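Local coordinates for pyocin S5 (Pseudomonas aeruginosa PAO1, PDB 6THK), which is a bacteriocin of the channel-forming colicin family that probably kills target bacteria by opening pores in and depolarising the cytoplasmic membrane, at residues A328-Y331 against K332-E336; M399-S402 against L403-S407; W453-G456 against I457-T461. The protein carries 1 engineered substitution. All blocks are in the same frame, centred on the assembly; numbering follows the deposited sequence.

The three contacts are short helical stretches, each of two to three turns, of the pore-forming domain, brought together by an aromatic cluster. Contact 1 lies near the end of the long helix 272-338, about 16 Å from contact 2 and 15 Å from contact 3, centre to centre; contacts 2 and 3 are closer, at 8 Å. Phe330 of contact 1 joins all three: its CG lies 3.5 Å from Phe406 CZ in an edge-to-face meeting, and its CE2 is 3.3 Å from Phe459 CG. Phe406 CE2 in turn reaches Phe459 CB at 3.5 Å. The zinc ion of contact 1 sits outside this cluster, about 13 Å from the nearest side-chain atom of Phe406.

Contact 1: A328-Y331 against K332-E336; sequences ADFY and KEVTE. With ZN (zinc ion), chain J.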
# COMPACT_ATOMS: atom_id res chain seq x y z
N ALA A 328 50.05 7.76 4.55
CA ALA A 328 50.81 7.70 5.81
C ALA A 328 51.88 6.60 5.78
O ALA A 328 52.99 6.82 6.27
CB ALA A 328 49.87 7.48 6.99
N ASP A 329 51.55 5.46 5.20
CA ASP A 329 52.49 4.35 5.10
C ASP A 329 53.63 4.65 4.14
O ASP A 329 54.75 4.21 4.34
CB ASP A 329 51.76 3.09 4.64
CG ASP A 329 50.99 2.43 5.74
OD1 ASP A 329 50.74 3.10 6.76
OD2 ASP A 329 50.63 1.25 5.60
N PHE A 330 53.34 5.43 3.11
CA PHE A 330 54.35 5.77 2.12
C PHE A 330 55.51 6.51 2.76
O PHE A 330 56.65 6.26 2.43
CB PHE A 330 53.72 6.59 0.99
CG PHE A 330 54.70 7.12 0.00
CD1 PHE A 330 55.34 6.29 -0.89
CD2 PHE A 330 54.96 8.47 -0.06
CE1 PHE A 330 56.23 6.79 -1.81
CE2 PHE A 330 55.84 8.98 -0.98
CZ PHE A 330 56.48 8.13 -1.86
N TYR A 331 55.22 7.44 3.66
CA TYR A 331 56.27 8.17 4.35
C TYR A 331 57.12 7.23 5.21
O TYR A 331 58.33 7.40 5.29
CB TYR A 331 55.70 9.30 5.19
CG TYR A 331 54.91 10.30 4.40
CD1 TYR A 331 55.51 11.10 3.46
CD2 TYR A 331 53.55 10.46 4.61
CE1 TYR A 331 54.79 12.02 2.74
CE2 TYR A 331 52.82 11.37 3.90
CZ TYR A 331 53.45 12.15 2.96
OH TYR A 331 52.72 13.06 2.25
N LYS A 332 56.48 6.28 5.87
CA LYS A 332 57.20 5.33 6.70
C LYS A 332 58.13 4.47 5.86
O LYS A 332 59.28 4.26 6.22
CB LYS A 332 56.23 4.42 7.44
CG LYS A 332 55.54 5.07 8.63
CD LYS A 332 54.55 4.10 9.26
CE LYS A 332 53.34 4.83 9.82
NZ LYS A 332 52.06 4.32 9.26
N GLU A 333 57.63 3.99 4.73
CA GLU A 333 58.40 3.15 3.82
C GLU A 333 59.57 3.92 3.23
O GLU A 333 60.63 3.36 3.00
CB GLU A 333 57.52 2.56 2.73
CG GLU A 333 58.25 1.55 1.85
CD GLU A 333 58.65 0.29 2.59
OE1 GLU A 333 57.82 -0.27 3.31
OE2 GLU A 333 59.81 -0.14 2.43
N VAL A 334 59.35 5.20 2.95
CA VAL A 334 60.39 6.06 2.44
C VAL A 334 61.50 6.21 3.48
O VAL A 334 62.66 6.25 3.14
CB VAL A 334 59.84 7.44 2.04
CG1 VAL A 334 60.97 8.45 1.98
CG2 VAL A 334 59.13 7.36 0.70
N THR A 335 61.12 6.33 4.75
CA THR A 335 62.09 6.41 5.83
C THR A 335 62.89 5.12 5.88
O THR A 335 64.09 5.14 6.02
CB THR A 335 61.41 6.58 7.19
OG1 THR A 335 60.86 7.89 7.31
CG2 THR A 335 62.42 6.39 8.30
N GLU A 336 62.20 3.99 5.74
CA GLU A 336 62.86 2.70 5.80
C GLU A 336 63.89 2.51 4.69
O GLU A 336 64.97 2.02 4.94
CB GLU A 336 61.82 1.58 5.71
CG GLU A 336 61.25 1.10 7.03
CD GLU A 336 60.23 -0.01 6.86
OE1 GLU A 336 59.21 -0.00 7.58
OE2 GLU A 336 60.44 -0.89 6.00
ZN ZN J . 58.64 -1.60 5.02
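Glu333, whose backbone N donates to Asp329 O at 2.9 Å, sends its carboxylate away from the preceding turn to a zinc ion that it shares with Glu336. The two acids stand three residues apart on helix 272-338 and each uses one oxygen: Glu333 OE1 binds zinc at 2.3 Å and Glu336 OE2 at 2.2 Å, while the second oxygen of each lies more than 3 Å from the metal. The Glu333 chain leaves with CG opposite the backbone N (chi1 -173°) and then bends at chi2 (66°), which turns its end to the metal; Glu336 reaches the same point with a chain extended beyond CG. Towards the start of this stretch a second charged pair forms. Lys332 bends at its last two torsions and folds back, so that NZ meets Asp329 OD1 in a salt bridge whose hydrogen bond is weak at 3.1 Å. The inward side of the helix is apolar. There a methyl group, Val334 CG2, sits over one face of the Phe330 ring, 3.9 Å from its centroid and 17° off the normal, a CH-pi contact displaced toward the rim. Tyr331 O is used several times: it accepts Thr335 N at 3.0 Å, a weak bond from Thr335 OG1 at 3.3 Å, and a further bond from Ser343 OG on helix 340-353, whose Arg347 makes a cation-pi contact with the Tyr331 ring. The turn is thus divided between a polar outer surface and a packed inner one. On the outer surface, the positive zinc probably offsets the repulsion between two carboxylates one turn apart, and the bridge they make through the metal ties their side chains to each other.

Contact 2: M399-S402 against L403-S407; sequences MAKS and LEKFS
Lys401 and Lys405 run outward from neighbouring turns of the amphipathic helix 396-409, part of the all-helical colicin pore-forming domain. Their aliphatic parts cross at an angle, with Lys405 CE against Lys401 CG and 3.3 Å from Lys401 O, and the two ammonium groups end up rather close, Lys401 NZ to Lys405 NZ being 4.5 Å. Lys405 also makes a cation-pi contact with Phe326 of helix 272-338. Glu404 does not pair with the charge of Lys401. Its CG lies between the backbone N and carbonyl carbon (chi1 66°), which carries the extended chain back along the helix; OE2 then rests beside the methylene CD of Lys401 and stays 5.8 Å from Lys401 NZ, so attraction between the two charges is probably weak.

The buried face is built differently. Phe406 N gives Ser402 O a short, nearly straight bond of 2.8 Å (171°), and the Phe406 ring lies obliquely beside the same carbonyl, with CD2 3.2 Å from Ser402 O. The ring also lies alongside the Ser402 side chain, CB being near CE2, while the hydroxyl of Ser402 is engaged elsewhere, by Met398 O one turn earlier and by Thr463 OG1 of helix 451-464. On this face Met399 packs against Tyr423, and Leu403 against Trp453. Ser407, one turn on, grips Leu403 O twice: OG at 2.7 Å and backbone N at 2.9 Å approach from opposite faces of the carbonyl plane.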
# COMPACT_ATOMS: atom_id res chain seq x y z
N MET A 399 51.85 2.44 -10.99
CA MET A 399 51.94 3.91 -11.00
C MET A 399 50.52 4.49 -10.99
O MET A 399 50.24 5.37 -10.18
CB MET A 399 52.71 4.36 -12.26
CG MET A 399 53.22 5.79 -12.22
SD MET A 399 52.02 7.13 -12.54
CE MET A 399 51.00 6.42 -13.84
N ALA A 400 49.63 4.00 -11.89
CA ALA A 400 48.23 4.44 -12.05
C ALA A 400 47.43 4.22 -10.77
O ALA A 400 46.66 5.09 -10.37
CB ALA A 400 47.58 3.70 -13.20
N LYS A 401 47.65 3.06 -10.12
CA LYS A 401 46.99 2.65 -8.89
C LYS A 401 47.46 3.47 -7.68
O LYS A 401 46.66 3.76 -6.79
CB LYS A 401 47.22 1.14 -8.68
CG LYS A 401 46.54 0.56 -7.45
CD LYS A 401 45.01 0.69 -7.49
CE LYS A 401 44.39 0.02 -6.29
NZ LYS A 401 44.81 -1.40 -6.21
N SER A 402 48.75 3.83 -7.65
CA SER A 402 49.34 4.63 -6.58
C SER A 402 48.86 6.07 -6.69
O SER A 402 48.45 6.65 -5.69
CB SER A 402 50.85 4.55 -6.62
OG SER A 402 51.25 3.22 -6.33
N LEU A 403 48.85 6.62 -7.93
CA LEU A 403 48.36 7.97 -8.19
C LEU A 403 46.87 8.13 -7.80
O LEU A 403 46.49 9.19 -7.30
CB LEU A 403 48.63 8.41 -9.65
CG LEU A 403 48.02 9.75 -10.12
CD1 LEU A 403 48.59 10.94 -9.34
CD2 LEU A 403 48.24 9.96 -11.62
N GLU A 404 46.04 7.08 -7.97
CA GLU A 404 44.63 7.24 -7.57
C GLU A 404 44.51 7.27 -6.04
O GLU A 404 43.83 8.15 -5.51
CB GLU A 404 43.68 6.24 -8.27
CG GLU A 404 43.83 4.76 -7.95
CD GLU A 404 42.69 3.90 -8.46
OE1 GLU A 404 41.56 4.03 -7.95
OE2 GLU A 404 42.94 3.09 -9.39
N LYS A 405 45.29 6.42 -5.34
CA LYS A 405 45.34 6.38 -3.88
C LYS A 405 45.89 7.70 -3.31
O LYS A 405 45.27 8.27 -2.41
CB LYS A 405 46.16 5.18 -3.39
CG LYS A 405 45.33 3.92 -3.18
CD LYS A 405 46.18 2.71 -2.80
CE LYS A 405 46.79 2.04 -4.02
NZ LYS A 405 47.73 0.94 -3.66
N PHE A 406 47.02 8.21 -3.83
CA PHE A 406 47.60 9.48 -3.35
C PHE A 406 46.64 10.64 -3.61
O PHE A 406 46.45 11.46 -2.71
CB PHE A 406 48.99 9.76 -3.95
CG PHE A 406 50.11 8.88 -3.44
CD1 PHE A 406 50.40 8.80 -2.08
CD2 PHE A 406 50.91 8.16 -4.33
CE1 PHE A 406 51.42 7.96 -1.61
CE2 PHE A 406 51.94 7.33 -3.85
CZ PHE A 406 52.19 7.25 -2.50
N SER A 407 46.00 10.66 -4.80
CA SER A 407 45.03 11.68 -5.18
C SER A 407 43.82 11.69 -4.23
O SER A 407 43.35 12.77 -3.84
CB SER A 407 44.57 11.51 -6.63
OG SER A 407 45.65 11.76 -7.52

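Contact 3: W453-G456 against I457-T461; sequences WLVG and IAFAT
Ile457 lays its terminal methyl on the indole of Trp453, one turn earlier in helix 451-464. CD1 stands 3.5 Å from the centroid of the six-membered ring and 13° off its normal, a close CH-pi contact. The isoleucine reaches it because CG1 lies beside its own backbone N (chi1 -76°) and the chain then runs out straight. A second such contact forms with the order reversed: Val455 CG1 sits over one face of the Phe459 ring, 3.7 Å from the centroid, the two side chains pointing the same way.

Packing is looser where Leu454 CD2 comes only within 4.3 Å of Ile457 CD1; Leu454 turns instead to Thr479 and Met482. Even this side is buried, and no touching residue here is exposed. The one side-chain hydroxyl is well provided for: Thr461 OG1 donates to Ile457 O at 2.7 Å and is also hydrogen-bonded to Tyr423 OH. Ala458 packs on Val475 and Thr479 of helix 468-481. Such a buried apolar helix, in a predicted transmembrane segment and paired with the next helix, is characteristic of the hydrophobic helical hairpin at the core of colicin pore-forming domains.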
# COMPACT_ATOMS: atom_id res chain seq x y z
N TRP A 453 48.22 17.16 -6.86
CA TRP A 453 48.17 16.15 -7.90
C TRP A 453 49.57 15.87 -8.44
O TRP A 453 49.92 14.72 -8.69
CB TRP A 453 47.24 16.58 -9.05
CG TRP A 453 47.06 15.49 -10.03
CD1 TRP A 453 46.46 14.29 -9.81
CD2 TRP A 453 47.50 15.47 -11.38
NE1 TRP A 453 46.50 13.53 -10.94
CE2 TRP A 453 47.13 14.23 -11.92
CE3 TRP A 453 48.17 16.39 -12.19
CZ2 TRP A 453 47.40 13.89 -13.23
CZ3 TRP A 453 48.44 16.03 -13.49
CH2 TRP A 453 48.05 14.80 -14.00
N LEU A 454 50.38 16.91 -8.61
CA LEU A 454 51.77 16.78 -9.05
C LEU A 454 52.57 15.98 -8.03
O LEU A 454 53.40 15.17 -8.39
CB LEU A 454 52.43 18.14 -9.19
CG LEU A 454 52.17 19.00 -10.41
CD1 LEU A 454 53.18 20.12 -10.45
CD2 LEU A 454 52.23 18.16 -11.67
N VAL A 455 52.30 16.24 -6.75
CA VAL A 455 52.95 15.54 -5.64
C VAL A 455 52.58 14.06 -5.69
O VAL A 455 53.40 13.21 -5.43
CB VAL A 455 52.60 16.15 -4.28
CG1 VAL A 455 53.33 15.41 -3.18
CG2 VAL A 455 52.97 17.62 -4.25
N GLY A 456 51.33 13.75 -6.04
CA GLY A 456 50.89 12.38 -6.18
C GLY A 456 51.67 11.70 -7.29
O GLY A 456 52.06 10.55 -7.16
N ILE A 457 51.89 12.42 -8.39
CA ILE A 457 52.66 11.94 -9.52
C ILE A 457 54.09 11.63 -9.08
O ILE A 457 54.64 10.60 -9.43
CB ILE A 457 52.66 12.97 -10.65
CG1 ILE A 457 51.31 12.96 -11.37
CG2 ILE A 457 53.79 12.72 -11.62
CD1 ILE A 457 51.14 14.07 -12.38
N ALA A 458 54.66 12.53 -8.29
CA ALA A 458 56.02 12.37 -7.74
C ALA A 458 56.13 11.11 -6.87
O ALA A 458 57.04 10.32 -7.03
CB ALA A 458 56.40 13.60 -6.94
N PHE A 459 55.17 10.94 -5.99
CA PHE A 459 55.09 9.81 -5.06
C PHE A 459 54.75 8.49 -5.79
O PHE A 459 55.39 7.48 -5.50
CB PHE A 459 54.10 10.12 -3.92
CG PHE A 459 54.47 11.23 -2.94
CD1 PHE A 459 55.61 12.00 -3.12
CD2 PHE A 459 53.66 11.50 -1.83
CE1 PHE A 459 55.96 13.00 -2.20
CE2 PHE A 459 54.01 12.50 -0.92
CZ PHE A 459 55.16 13.24 -1.10
N ALA A 460 53.78 8.51 -6.76
CA ALA A 460 53.38 7.31 -7.54
C ALA A 460 54.59 6.72 -8.29
O ALA A 460 54.74 5.50 -8.38
CB ALA A 460 52.26 7.64 -8.53
N THR A 461 55.50 7.62 -8.75
CA THR A 461 56.76 7.28 -9.41
C THR A 461 57.69 6.46 -8.48
O THR A 461 58.20 5.44 -8.90
CB THR A 461 57.42 8.56 -9.93
OG1 THR A 461 56.51 9.18 -10.84
CG2 THR A 461 58.72 8.29 -10.65